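Local atomic coordinates of CAIP (Helicobacter cinaedi, PDB entry 5LBH), a protein that probably binds and stores iron as a twelve-subunit, Dps-like mini-ferritin, and promotes the differentiation of macrophages into foam cells in atherosclerotic inflammation. Residues E6-I11 with L60-M65; A13-F18 with E46-V51; A98-F103 with Q134-M139; T108-Q113 with A124-K129. All blocks are in the same frame, centred on the assembly; numbering follows the deposited sequence.

Interaction 1. Residues E6-I11 with L60-M65; sequences ELLKQI and LQLGEM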
loop_
_atom_site.group_PDB
_atom_site.type_symbol
_atom_site.label_atom_id
_atom_site.label_comp_id
_atom_site.label_asym_id
_atom_site.label_seq_id
_atom_site.Cartn_x
_atom_site.Cartn_y
_atom_site.Cartn_z
ATOM N N GLU A 6 -1.733 -31.810 -28.454
ATOM C CA GLU A 6 -1.697 -33.088 -27.752
ATOM C C GLU A 6 -0.770 -33.025 -26.545
ATOM O O GLU A 6 -1.076 -33.578 -25.487
ATOM C CB GLU A 6 -1.280 -34.207 -28.712
ATOM C CG GLU A 6 -2.275 -34.435 -29.871
ATOM C CD GLU A 6 -1.691 -35.231 -31.066
ATOM O OE1 GLU A 6 -2.390 -35.372 -32.103
ATOM O OE2 GLU A 6 -0.528 -35.699 -30.985
ATOM N N LEU A 7 0.367 -32.348 -26.677
ATOM C CA LEU A 7 1.268 -32.220 -25.532
ATOM C C LEU A 7 0.670 -31.316 -24.461
ATOM O O LEU A 7 0.820 -31.584 -23.264
ATOM C CB LEU A 7 2.638 -31.718 -25.993
ATOM C CG LEU A 7 3.622 -32.809 -26.422
ATOM C CD1 LEU A 7 4.824 -32.214 -27.117
ATOM C CD2 LEU A 7 4.095 -33.583 -25.190
ATOM N N LEU A 8 -0.003 -30.237 -24.875
ATOM C CA LEU A 8 -0.654 -29.345 -23.925
ATOM C C LEU A 8 -1.715 -30.059 -23.082
ATOM O O LEU A 8 -1.781 -29.844 -21.867
ATOM C CB LEU A 8 -1.271 -28.160 -24.660
ATOM C CG LEU A 8 -0.379 -27.049 -25.217
ATOM C CD1 LEU A 8 -1.228 -26.156 -26.123
ATOM C CD2 LEU A 8 0.329 -26.233 -24.126
ATOM N N LYS A 9 -2.582 -30.887 -23.699
ATOM C CA LYS A 9 -3.612 -31.541 -22.879
ATOM C C LYS A 9 -3.023 -32.641 -22.018
ATOM O O LYS A 9 -3.565 -32.948 -20.951
ATOM C CB LYS A 9 -4.786 -32.096 -23.687
ATOM C CG LYS A 9 -5.076 -31.484 -25.000
ATOM C CD LYS A 9 -6.472 -31.865 -25.450
ATOM C CE LYS A 9 -6.737 -33.340 -25.209
ATOM N NZ LYS A 9 -8.176 -33.668 -25.448
ATOM N N GLN A 10 -1.925 -33.245 -22.456
ATOM C CA GLN A 10 -1.221 -34.173 -21.583
ATOM C C GLN A 10 -0.696 -33.439 -20.345
ATOM O O GLN A 10 -0.894 -33.888 -19.206
ATOM C CB GLN A 10 -0.100 -34.863 -22.371
ATOM C CG GLN A 10 0.707 -35.863 -21.558
ATOM C CD GLN A 10 -0.101 -37.084 -21.183
ATOM O OE1 GLN A 10 -0.815 -37.648 -22.008
ATOM N NE2 GLN A 10 -0.019 -37.478 -19.933
ATOM N N ILE A 11 -0.067 -32.275 -20.546
ATOM C CA ILE A 11 0.350 -31.442 -19.415
ATOM C C ILE A 11 -0.851 -31.111 -18.523
ATOM O O ILE A 11 -0.763 -31.136 -17.290
ATOM C CB ILE A 11 1.024 -30.154 -19.931
ATOM C CG1 ILE A 11 2.281 -30.471 -20.765
ATOM C CG2 ILE A 11 1.337 -29.227 -18.770
ATOM C CD1 ILE A 11 3.299 -29.427 -20.789
ATOM N N LEU A 60 -7.288 -23.690 -26.233
ATOM C CA LEU A 60 -8.504 -23.097 -26.748
ATOM C C LEU A 60 -8.186 -22.028 -27.798
ATOM O O LEU A 60 -8.771 -22.024 -28.886
ATOM C CB LEU A 60 -9.272 -22.530 -25.557
ATOM C CG LEU A 60 -10.776 -22.620 -25.287
ATOM C CD1 LEU A 60 -11.408 -23.923 -25.592
ATOM C CD2 LEU A 60 -10.969 -22.346 -23.838
ATOM N N GLN A 61 -7.199 -21.174 -27.536
ATOM C CA GLN A 61 -6.832 -20.166 -28.522
ATOM C C GLN A 61 -6.159 -20.769 -29.756
ATOM O O GLN A 61 -6.045 -20.080 -30.774
ATOM C CB GLN A 61 -6.030 -19.037 -27.851
ATOM C CG GLN A 61 -4.888 -19.465 -27.010
ATOM C CD GLN A 61 -4.572 -18.475 -25.907
ATOM O OE1 GLN A 61 -3.416 -18.147 -25.674
ATOM N NE2 GLN A 61 -5.587 -18.026 -25.205
ATOM N N LEU A 62 -5.653 -22.003 -29.684
ATOM C CA LEU A 62 -5.200 -22.719 -30.878
ATOM C C LEU A 62 -6.342 -23.461 -31.576
ATOM O O LEU A 62 -6.085 -24.316 -32.433
ATOM C CB LEU A 62 -4.062 -23.688 -30.544
ATOM C CG LEU A 62 -2.779 -23.003 -30.077
ATOM C CD1 LEU A 62 -1.752 -23.956 -29.403
ATOM C CD2 LEU A 62 -2.185 -22.301 -31.289
ATOM N N GLY A 63 -7.584 -23.237 -31.142
ATOM C CA GLY A 63 -8.745 -23.772 -31.828
ATOM C C GLY A 63 -9.115 -25.193 -31.485
ATOM O O GLY A 63 -9.726 -25.881 -32.311
ATOM N N GLU A 64 -8.787 -25.661 -30.285
ATOM C CA GLU A 64 -9.148 -27.015 -29.913
ATOM C C GLU A 64 -9.798 -27.000 -28.550
ATOM O O GLU A 64 -9.892 -25.963 -27.895
ATOM C CB GLU A 64 -7.915 -27.916 -29.903
ATOM C CG GLU A 64 -7.107 -27.769 -31.170
ATOM C CD GLU A 64 -7.344 -28.869 -32.158
ATOM O OE1 GLU A 64 -8.177 -28.660 -33.072
ATOM O OE2 GLU A 64 -6.698 -29.936 -32.020
ATOM N N MET A 65 -10.207 -28.176 -28.103
ATOM C CA MET A 65 -10.841 -28.317 -26.805
ATOM C C MET A 65 -9.885 -29.043 -25.881
ATOM O O MET A 65 -9.324 -30.077 -26.267
ATOM C CB MET A 65 -12.157 -29.099 -26.886
ATOM C CG MET A 65 -13.308 -28.457 -27.665
ATOM S SD MET A 65 -14.068 -29.695 -28.744
ATOM C CE MET A 65 -14.476 -31.007 -27.578
#
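Lys9 and Leu8 reach from helix 4-28 to the turn that ends helix 34-61, where they meet Met65 and Leu62. Lys9 can be followed along its length. Its CB starts toward segment 60-65 but touches nothing there. CG lies beside the backbone N. CD makes the contact, 3.5 Å from the carbonyl O of Met65. After the bend at the CG-CD bond (chi3 -44°), NZ of Lys9 is 3.9 Å from Met65 O, which is not counted as a bond. The ammonium also makes a cation-pi contact with Tyr67, just past the turn.

Leu8 supplies the apolar half. Its CD1 meets CD1 of Leu62 at 4.0 Å, with the two side chains crossing at about a right angle. Leu8 is buried, and it also packs on Val55, Arg58 and Val59 of helix 34-61 and on Leu110 of helix 89-116. Leu62 lies nearer the edge, beside Val4 and Asp119. Its place follows from the helix end: Gly63, with positive phi, is the C-prime residue at which the helix ends, and Gly63 N bonds to Leu60 O at 2.8 Å. Glu64 N reaches back to Val59 O. The turn is a Schellman motif. It closes the second long helix of a ferritin-like four-helix bundle against the start of the first.

Interaction 2. Residues A13-F18 with E46-V51; sequences ADASVF and EQFADV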
loop_
_atom_site.group_PDB
_atom_site.type_symbol
_atom_site.label_atom_id
_atom_site.label_comp_id
_atom_site.label_asym_id
_atom_site.label_seq_id
_atom_site.Cartn_x
_atom_site.Cartn_y
_atom_site.Cartn_z
ATOM N N ALA A 13 -3.686 -32.834 -18.031
ATOM C CA ALA A 13 -4.147 -33.975 -17.246
ATOM C C ALA A 13 -3.183 -34.297 -16.109
ATOM O O ALA A 13 -3.612 -34.581 -14.982
ATOM C CB ALA A 13 -4.352 -35.189 -18.151
ATOM N N ASP A 14 -1.879 -34.276 -16.384
ATOM C CA ASP A 14 -0.929 -34.560 -15.320
ATOM C C ASP A 14 -0.907 -33.446 -14.281
ATOM O O ASP A 14 -0.663 -33.723 -13.097
ATOM C CB ASP A 14 0.463 -34.803 -15.902
ATOM C CG ASP A 14 0.540 -36.084 -16.736
ATOM O OD1 ASP A 14 0.061 -37.167 -16.301
ATOM O OD2 ASP A 14 1.088 -35.997 -17.851
ATOM N N ALA A 15 -1.142 -32.185 -14.696
ATOM C CA ALA A 15 -1.226 -31.097 -13.716
ATOM C C ALA A 15 -2.378 -31.321 -12.745
ATOM O O ALA A 15 -2.227 -31.106 -11.536
ATOM C CB ALA A 15 -1.372 -29.732 -14.389
ATOM N N SER A 16 -3.542 -31.745 -13.248
ATOM C CA SER A 16 -4.675 -31.909 -12.338
ATOM C C SER A 16 -4.439 -33.053 -11.360
ATOM O O SER A 16 -4.860 -32.969 -10.206
ATOM C CB SER A 16 -5.997 -32.105 -13.101
ATOM O OG SER A 16 -6.085 -33.351 -13.758
ATOM N N VAL A 17 -3.758 -34.117 -11.790
ATOM C CA VAL A 17 -3.446 -35.208 -10.868
ATOM C C VAL A 17 -2.379 -34.778 -9.868
ATOM O O VAL A 17 -2.490 -35.051 -8.672
ATOM C CB VAL A 17 -3.036 -36.465 -11.655
ATOM C CG1 VAL A 17 -2.505 -37.552 -10.716
ATOM C CG2 VAL A 17 -4.241 -36.976 -12.469
ATOM N N PHE A 18 -1.341 -34.081 -10.336
ATOM C CA PHE A 18 -0.293 -33.602 -9.439
ATOM C C PHE A 18 -0.860 -32.608 -8.433
ATOM O O PHE A 18 -0.471 -32.603 -7.252
ATOM C CB PHE A 18 0.824 -32.957 -10.258
ATOM C CG PHE A 18 2.066 -32.678 -9.472
ATOM C CD1 PHE A 18 2.524 -31.378 -9.294
ATOM C CD2 PHE A 18 2.790 -33.723 -8.911
ATOM C CE1 PHE A 18 3.684 -31.129 -8.561
ATOM C CE2 PHE A 18 3.946 -33.475 -8.176
ATOM C CZ PHE A 18 4.395 -32.179 -8.001
ATOM N N GLU A 46 -0.532 -24.353 -5.839
ATOM C CA GLU A 46 -1.097 -23.132 -6.408
ATOM C C GLU A 46 -0.451 -22.795 -7.745
ATOM O O GLU A 46 -1.129 -22.299 -8.648
ATOM C CB GLU A 46 -0.934 -21.956 -5.433
ATOM C CG GLU A 46 -1.895 -21.998 -4.232
ATOM C CD GLU A 46 -1.552 -20.986 -3.112
ATOM O OE1 GLU A 46 -0.504 -20.293 -3.190
ATOM O OE2 GLU A 46 -2.322 -20.914 -2.124
ATOM N N GLN A 47 0.832 -23.135 -7.922
ATOM C CA GLN A 47 1.482 -22.878 -9.200
ATOM C C GLN A 47 0.996 -23.841 -10.279
ATOM O O GLN A 47 0.805 -23.426 -11.430
ATOM C CB GLN A 47 3.007 -22.996 -9.054
ATOM C CG GLN A 47 3.666 -21.868 -8.279
ATOM C CD GLN A 47 3.754 -20.573 -9.092
ATOM O OE1 GLN A 47 3.116 -19.568 -8.754
ATOM N NE2 GLN A 47 4.551 -20.591 -10.163
ATOM N N PHE A 48 0.704 -25.095 -9.913
ATOM C CA PHE A 48 0.161 -26.045 -10.872
ATOM C C PHE A 48 -1.322 -25.837 -11.131
ATOM O O PHE A 48 -1.805 -26.251 -12.186
ATOM C CB PHE A 48 0.457 -27.482 -10.430
ATOM C CG PHE A 48 1.817 -27.955 -10.871
ATOM C CD1 PHE A 48 2.953 -27.661 -10.119
ATOM C CD2 PHE A 48 1.967 -28.631 -12.072
ATOM C CE1 PHE A 48 4.208 -28.066 -10.544
ATOM C CE2 PHE A 48 3.219 -29.051 -12.502
ATOM C CZ PHE A 48 4.339 -28.766 -11.739
ATOM N N ALA A 49 -2.055 -25.201 -10.213
ATOM C CA ALA A 49 -3.369 -24.697 -10.587
ATOM C C ALA A 49 -3.253 -23.695 -11.724
ATOM O O ALA A 49 -4.134 -23.633 -12.588
ATOM C CB ALA A 49 -4.077 -24.064 -9.393
ATOM N N ASP A 50 -2.139 -22.949 -11.778
ATOM C CA ASP A 50 -1.985 -21.938 -12.812
ATOM C C ASP A 50 -1.614 -22.536 -14.156
ATOM O O ASP A 50 -2.224 -22.172 -15.166
ATOM C CB ASP A 50 -0.920 -20.932 -12.396
ATOM C CG ASP A 50 -1.445 -19.894 -11.423
ATOM O OD1 ASP A 50 -2.684 -19.712 -11.341
ATOM O OD2 ASP A 50 -0.610 -19.254 -10.748
ATOM N N VAL A 51 -0.703 -23.520 -14.183
ATOM C CA VAL A 51 -0.430 -24.229 -15.439
ATOM C C VAL A 51 -1.687 -24.930 -15.940
ATOM O O VAL A 51 -1.979 -24.913 -17.137
ATOM C CB VAL A 51 0.752 -25.219 -15.309
ATOM C CG1 VAL A 51 1.916 -24.604 -14.652
ATOM C CG2 VAL A 51 0.368 -26.496 -14.650
#
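Phe18 and Phe48 are brought together by their first torsions. In Phe18, CG is swung opposite the backbone N (chi1 -168°), which carries the ring toward helix 34-61. Phe48 (chi1 -85°) reaches back toward helix 4-28 and takes Phe18 over one face of its ring. They form a T-shaped, edge-to-face pair in which Phe18 supplies the edge: CD1 of Phe18 stands 3.7 Å above the plane of Phe48, over the ring centre. CE1 of Phe18 is 3.7 Å from CE1 of Phe48. The centroids are 4.8 Å apart and the planes meet at 66°.

Helices 4-28 and 34-61 run nearly antiparallel here, as the first two long helices of the ferritin four-helix bundle. The axes of segments 13-18 and 46-51 approach to 8.9 Å, and Ala15 and Phe48 have the nearest CA atoms. The methyl of Ala15 faces two larger side chains of helix 34-61. Its CB lies at the edge of the Phe48 ring, 4.2 Å from CD2 of Phe48. The same CB touches Val51 CG2 at 3.7 Å. All four residues are buried.

Phe48 also meets the ring of Phe103 on helix 89-116. The carboxylate of Asp14 turns away from this pair, toward Tyr102 OH and the backbone N atoms of Lys78 and Ile79. Ser16 OG donates to Ala13 O at 3.0 Å, and shares that oxygen with Val17 N.

Interaction 3. Residues A98-F103 with Q134-M139; sequences ADYEYF and QKAIWM
Tyr100 and Ile137 face each other at the centre of this contact, and their conformations decide what touches. The CG of Tyr100 lies beside its backbone N (chi1 -86°), which carries the ring toward Ala136. With chi2 at 8°, the ring plane nearly contains the CA-CB bond. Tyr100 CE2 comes 3.6 Å from Ala136 CB, the methyl approaching the ring obliquely. Tyr100 CB packs against Ile137 CG1 at 3.7 Å. The same CG1 sits at the ring edge, near its plane.

Ile137 is extended. Its CG1 is anti to the carbonyl carbon, and the second torsion carries CD1 straight on to the opposite backbone. There CD1 is 3.7 Å from the carbonyl O of Tyr100. CG2 branches to the flank. Glu101 bends at chi2 (-103°) and lays its carboxylate across this flank. Its OE1 is 4.0 Å from Ile137 CD1 and 4.1 Å from Ile137 CG2. These are van der Waals contacts that cover the edge of the apolar patch.

Helices 89-116 and 120-144 run nearly antiparallel, as the last two long helices of the bundle. The axes of segments 98-103 and 134-139 approach to 10.0 Å. Ile137 also packs on Leu97 and Leu104 of helix 89-116. Tyr100 also packs on Leu133 and Leu140, and on Phe18 of helix 4-28. Other residues of segment 134-139 meet other subunits: Gln134 OE1 bonds to Arg58 NH1 of one neighbouring subunit, and Trp138 packs on Trp27 of another.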
loop_
_atom_site.group_PDB
_atom_site.type_symbol
_atom_site.label_atom_id
_atom_site.label_comp_id
_atom_site.label_asym_id
_atom_site.label_seq_id
_atom_site.Cartn_x
_atom_site.Cartn_y
_atom_site.Cartn_z
ATOM N N ALA A 98 10.953 -36.416 -8.595
ATOM C CA ALA A 98 10.676 -37.360 -9.674
ATOM C C ALA A 98 9.616 -36.818 -10.627
ATOM O O ALA A 98 9.783 -36.877 -11.851
ATOM C CB ALA A 98 10.239 -38.706 -9.107
ATOM N N ASP A 99 8.533 -36.255 -10.090
ATOM C CA ASP A 99 7.503 -35.711 -10.970
ATOM C C ASP A 99 7.980 -34.471 -11.716
ATOM O O ASP A 99 7.553 -34.246 -12.854
ATOM C CB ASP A 99 6.217 -35.418 -10.192
ATOM C CG ASP A 99 5.414 -36.686 -9.894
ATOM O OD1 ASP A 99 5.709 -37.733 -10.497
ATOM O OD2 ASP A 99 4.472 -36.633 -9.082
ATOM N N TYR A 100 8.848 -33.660 -11.101
ATOM C CA TYR A 100 9.405 -32.489 -11.784
ATOM C C TYR A 100 10.241 -32.890 -12.996
ATOM O O TYR A 100 10.257 -32.183 -14.009
ATOM C CB TYR A 100 10.263 -31.664 -10.829
ATOM C CG TYR A 100 9.506 -30.676 -10.014
ATOM C CD1 TYR A 100 8.123 -30.653 -10.028
ATOM C CD2 TYR A 100 10.170 -29.726 -9.281
ATOM C CE1 TYR A 100 7.422 -29.729 -9.291
ATOM C CE2 TYR A 100 9.484 -28.796 -8.541
ATOM C CZ TYR A 100 8.114 -28.801 -8.550
ATOM O OH TYR A 100 7.434 -27.872 -7.800
ATOM N N GLU A 101 10.991 -33.993 -12.884
ATOM C CA GLU A 101 11.774 -34.478 -14.014
ATOM C C GLU A 101 10.854 -34.906 -15.141
ATOM O O GLU A 101 11.190 -34.763 -16.324
ATOM C CB GLU A 101 12.603 -35.695 -13.608
ATOM C CG GLU A 101 13.292 -35.560 -12.297
ATOM C CD GLU A 101 14.733 -35.260 -12.442
ATOM O OE1 GLU A 101 15.053 -34.466 -13.353
ATOM O OE2 GLU A 101 15.526 -35.781 -11.619
ATOM N N TYR A 102 9.691 -35.441 -14.783
ATOM C CA TYR A 102 8.701 -35.800 -15.779
ATOM C C TYR A 102 8.141 -34.560 -16.463
ATOM O O TYR A 102 8.106 -34.483 -17.693
ATOM C CB TYR A 102 7.602 -36.609 -15.111
ATOM C CG TYR A 102 6.416 -36.851 -15.990
ATOM C CD1 TYR A 102 5.228 -36.148 -15.784
ATOM C CD2 TYR A 102 6.478 -37.758 -17.036
ATOM C CE1 TYR A 102 4.128 -36.368 -16.584
ATOM C CE2 TYR A 102 5.394 -37.979 -17.836
ATOM C CZ TYR A 102 4.216 -37.283 -17.612
ATOM O OH TYR A 102 3.117 -37.499 -18.423
ATOM N N PHE A 103 7.736 -33.558 -15.684
ATOM C CA PHE A 103 7.241 -32.318 -16.278
ATOM C C PHE A 103 8.323 -31.632 -17.103
ATOM O O PHE A 103 8.024 -31.027 -18.138
ATOM C CB PHE A 103 6.709 -31.380 -15.191
ATOM C CG PHE A 103 5.301 -31.697 -14.728
ATOM C CD1 PHE A 103 4.202 -31.433 -15.536
ATOM C CD2 PHE A 103 5.074 -32.248 -13.466
ATOM C CE1 PHE A 103 2.891 -31.694 -15.086
ATOM C CE2 PHE A 103 3.791 -32.520 -13.016
ATOM C CZ PHE A 103 2.697 -32.255 -13.829
ATOM N N GLN A 134 13.917 -26.342 -14.041
ATOM C CA GLN A 134 15.356 -26.572 -13.911
ATOM C C GLN A 134 15.905 -25.947 -12.637
ATOM O O GLN A 134 16.825 -26.497 -12.022
ATOM C CB GLN A 134 16.108 -26.019 -15.126
ATOM C CG GLN A 134 16.014 -26.854 -16.410
ATOM C CD GLN A 134 16.618 -26.148 -17.628
ATOM O OE1 GLN A 134 16.893 -24.949 -17.594
ATOM N NE2 GLN A 134 16.846 -26.897 -18.697
ATOM N N LYS A 135 15.384 -24.784 -12.240
ATOM C CA LYS A 135 15.848 -24.166 -11.002
ATOM C C LYS A 135 15.396 -24.966 -9.781
ATOM O O LYS A 135 16.201 -25.279 -8.896
ATOM C CB LYS A 135 15.369 -22.716 -10.924
ATOM C CG LYS A 135 15.835 -21.969 -9.679
ATOM C CD LYS A 135 15.405 -20.515 -9.705
ATOM C CE LYS A 135 16.147 -19.712 -8.645
ATOM N NZ LYS A 135 15.682 -18.294 -8.544
ATOM N N ALA A 136 14.118 -25.348 -9.733
ATOM C CA ALA A 136 13.617 -26.097 -8.586
ATOM C C ALA A 136 14.287 -27.459 -8.466
ATOM O O ALA A 136 14.544 -27.931 -7.353
ATOM C CB ALA A 136 12.107 -26.262 -8.684
ATOM N N ILE A 137 14.534 -28.124 -9.600
ATOM C CA ILE A 137 15.195 -29.432 -9.590
ATOM C C ILE A 137 16.608 -29.320 -9.022
ATOM O O ILE A 137 17.047 -30.172 -8.237
ATOM C CB ILE A 137 15.180 -30.047 -11.009
ATOM C CG1 ILE A 137 13.766 -30.531 -11.340
ATOM C CG2 ILE A 137 16.156 -31.202 -11.124
ATOM C CD1 ILE A 137 13.525 -30.858 -12.793
ATOM N N TRP A 138 17.332 -28.253 -9.385
ATOM C CA TRP A 138 18.638 -27.993 -8.780
ATOM C C TRP A 138 18.534 -27.807 -7.262
ATOM O O TRP A 138 19.420 -28.235 -6.512
ATOM C CB TRP A 138 19.283 -26.757 -9.416
ATOM C CG TRP A 138 20.443 -26.254 -8.607
ATOM C CD1 TRP A 138 21.611 -26.922 -8.350
ATOM C CD2 TRP A 138 20.550 -24.991 -7.934
ATOM N NE1 TRP A 138 22.439 -26.152 -7.562
ATOM C CE2 TRP A 138 21.812 -24.964 -7.291
ATOM C CE3 TRP A 138 19.710 -23.876 -7.821
ATOM C CZ2 TRP A 138 22.247 -23.868 -6.533
ATOM C CZ3 TRP A 138 20.147 -22.782 -7.072
ATOM C CH2 TRP A 138 21.403 -22.790 -6.436
ATOM N N MET A 139 17.463 -27.167 -6.793
ATOM C CA MET A 139 17.336 -26.908 -5.367
ATOM C C MET A 139 16.976 -28.182 -4.609
ATOM O O MET A 139 17.500 -28.429 -3.516
ATOM C CB MET A 139 16.292 -25.820 -5.134
ATOM C CG MET A 139 16.701 -24.428 -5.629
ATOM S SD MET A 139 15.379 -23.224 -5.311
ATOM C CE MET A 139 16.242 -21.711 -5.681
#

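Interaction 4. Residues T108-Q113 with A124-K129; sequences TELSAQ and AYADDK
Ser111 OG is gripped by two groups. It donates to Asp127 OD2 across the helix pair, and Lys120 NZ of a neighbouring subunit also hydrogen-bonds to it. The OG to OD2 distance for Ser111 and Asp127 is modelled at 2.5 Å, and its exact value is doubtful at this resolution. The torsions explain the meeting. Ser111 holds OG opposite its backbone N (chi1 -177°), and Asp127 brings its carboxylate in from the flank of helix 120-144. The lysine would probably help to balance the negative charge of Asp127, on which it also packs.

Beside this polar pair the packing is apolar. Ala126 CB touches Leu110 CD2 at 3.7 Å and Leu110 CG at 3.9 Å. The same methyl is 4.0 Å from Ser111 CB. With Ser111 and Ala126 at the closest point, the backbones come near, Ser111 CA 5.5 Å from Ala126 CA. The axes of segments 108-113 and 124-129 approach to 8.3 Å.

The two helices run nearly antiparallel here, close to the short turn that joins them. Leu110 also packs on Val4 of helix 4-28. Tyr125 reaches Val51 and Asp54 of helix 34-61, so all four long helices meet around this end of the bundle.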
loop_
_atom_site.group_PDB
_atom_site.type_symbol
_atom_site.label_atom_id
_atom_site.label_comp_id
_atom_site.label_asym_id
_atom_site.label_seq_id
_atom_site.Cartn_x
_atom_site.Cartn_y
_atom_site.Cartn_z
ATOM N N THR A 108 9.887 -29.627 -22.255
ATOM C CA THR A 108 10.943 -29.587 -23.259
ATOM C C THR A 108 10.428 -30.049 -24.612
ATOM O O THR A 108 10.659 -29.392 -25.631
ATOM C CB THR A 108 12.124 -30.444 -22.814
ATOM O OG1 THR A 108 12.546 -30.026 -21.509
ATOM C CG2 THR A 108 13.262 -30.349 -23.808
ATOM N N GLU A 109 9.713 -31.170 -24.645
ATOM C CA GLU A 109 9.241 -31.649 -25.931
ATOM C C GLU A 109 8.175 -30.720 -26.506
ATOM O O GLU A 109 8.128 -30.514 -27.720
ATOM C CB GLU A 109 8.751 -33.090 -25.802
ATOM C CG GLU A 109 8.335 -33.710 -27.140
ATOM C CD GLU A 109 9.454 -33.650 -28.221
ATOM O OE1 GLU A 109 10.660 -33.658 -27.848
ATOM O OE2 GLU A 109 9.108 -33.584 -29.429
ATOM N N LEU A 110 7.358 -30.103 -25.652
ATOM C CA LEU A 110 6.424 -29.082 -26.121
ATOM C C LEU A 110 7.147 -27.927 -26.801
ATOM O O LEU A 110 6.695 -27.427 -27.836
ATOM C CB LEU A 110 5.590 -28.559 -24.948
ATOM C CG LEU A 110 4.675 -27.350 -25.192
ATOM C CD1 LEU A 110 3.643 -27.621 -26.261
ATOM C CD2 LEU A 110 4.004 -26.895 -23.902
ATOM N N SER A 111 8.254 -27.470 -26.222
ATOM C CA SER A 111 8.983 -26.353 -26.821
ATOM C C SER A 111 9.556 -26.733 -28.194
ATOM O O SER A 111 9.448 -25.970 -29.162
ATOM C CB SER A 111 10.080 -25.883 -25.860
ATOM O OG SER A 111 10.755 -24.755 -26.378
ATOM N N ALA A 112 10.167 -27.914 -28.292
ATOM C CA ALA A 112 10.727 -28.366 -29.561
ATOM C C ALA A 112 9.651 -28.510 -30.628
ATOM O O ALA A 112 9.840 -28.085 -31.773
ATOM C CB ALA A 112 11.446 -29.699 -29.381
ATOM N N GLN A 113 8.512 -29.099 -30.269
ATOM C CA GLN A 113 7.456 -29.314 -31.248
ATOM C C GLN A 113 6.847 -27.991 -31.675
ATOM O O GLN A 113 6.603 -27.766 -32.866
ATOM C CB GLN A 113 6.364 -30.210 -30.662
ATOM C CG GLN A 113 6.735 -31.677 -30.572
ATOM C CD GLN A 113 6.855 -32.345 -31.931
ATOM O OE1 GLN A 113 6.345 -31.841 -32.943
ATOM N NE2 GLN A 113 7.549 -33.482 -31.965
ATOM N N ALA A 124 7.634 -20.188 -26.049
ATOM C CA ALA A 124 8.124 -19.253 -25.035
ATOM C C ALA A 124 7.556 -19.585 -23.657
ATOM O O ALA A 124 8.287 -19.608 -22.658
ATOM C CB ALA A 124 7.756 -17.825 -25.418
ATOM N N TYR A 125 6.244 -19.852 -23.597
ATOM C CA TYR A 125 5.617 -20.318 -22.367
ATOM C C TYR A 125 6.249 -21.620 -21.877
ATOM O O TYR A 125 6.530 -21.769 -20.683
ATOM C CB TYR A 125 4.111 -20.503 -22.579
ATOM C CG TYR A 125 3.453 -21.134 -21.382
ATOM C CD1 TYR A 125 3.136 -20.373 -20.268
ATOM C CD2 TYR A 125 3.174 -22.493 -21.349
ATOM C CE1 TYR A 125 2.554 -20.935 -19.146
ATOM C CE2 TYR A 125 2.582 -23.072 -20.226
ATOM C CZ TYR A 125 2.279 -22.280 -19.124
ATOM O OH TYR A 125 1.696 -22.820 -17.993
ATOM N N ALA A 126 6.478 -22.581 -22.778
ATOM C CA ALA A 126 7.088 -23.827 -22.323
ATOM C C ALA A 126 8.516 -23.591 -21.834
ATOM O O ALA A 126 8.922 -24.142 -20.803
ATOM C CB ALA A 126 7.053 -24.880 -23.429
ATOM N N ASP A 127 9.287 -22.756 -22.539
ATOM C CA ASP A 127 10.653 -22.493 -22.099
ATOM C C ASP A 127 10.675 -21.812 -20.743
ATOM O O ASP A 127 11.563 -22.084 -19.926
ATOM C CB ASP A 127 11.403 -21.649 -23.122
ATOM C CG ASP A 127 11.643 -22.390 -24.433
ATOM O OD1 ASP A 127 11.744 -21.722 -25.497
ATOM O OD2 ASP A 127 11.759 -23.637 -24.390
ATOM N N ASP A 128 9.685 -20.966 -20.457
ATOM C CA ASP A 128 9.625 -20.364 -19.131
ATOM C C ASP A 128 9.403 -21.442 -18.071
ATOM O O ASP A 128 10.073 -21.442 -17.032
ATOM C CB ASP A 128 8.535 -19.286 -19.090
ATOM C CG ASP A 128 8.395 -18.627 -17.717
ATOM O OD1 ASP A 128 7.262 -18.574 -17.178
ATOM O OD2 ASP A 128 9.411 -18.119 -17.179
ATOM N N LYS A 129 8.509 -22.407 -18.340
ATOM C CA LYS A 129 8.317 -23.494 -17.382
ATOM C C LYS A 129 9.522 -24.430 -17.330
ATOM O O LYS A 129 9.841 -24.956 -16.257
ATOM C CB LYS A 129 7.038 -24.281 -17.675
ATOM C CG LYS A 129 5.819 -23.388 -17.725
ATOM C CD LYS A 129 5.586 -22.717 -16.392
ATOM C CE LYS A 129 4.922 -21.382 -16.606
ATOM N NZ LYS A 129 4.641 -20.690 -15.324
#

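In the fold
The four contacts sample both halves of one ferritin-like bundle. Interactions 1 and 2 join helices 4-28 and 34-61, with centres 15 Å apart. Interactions 3 and 4 join helices 89-116 and 120-144, also 15 Å apart. Each half is a nested hairpin: interaction 2 lies inside the loop closed by interaction 1, and interaction 4 inside that of interaction 3. The halves pack against each other. Leu7 meets Glu109 and Gln113 between interactions 1 and 4, and Phe18 meets Asp99 between 2 and 3. Helix 34-61 also carries Asp53 and Glu57, which bind iron, so the bundle itself supplies metal ligands, as in other Dps-like proteins. Both halves also touch other subunits of the twelve-chain assembly.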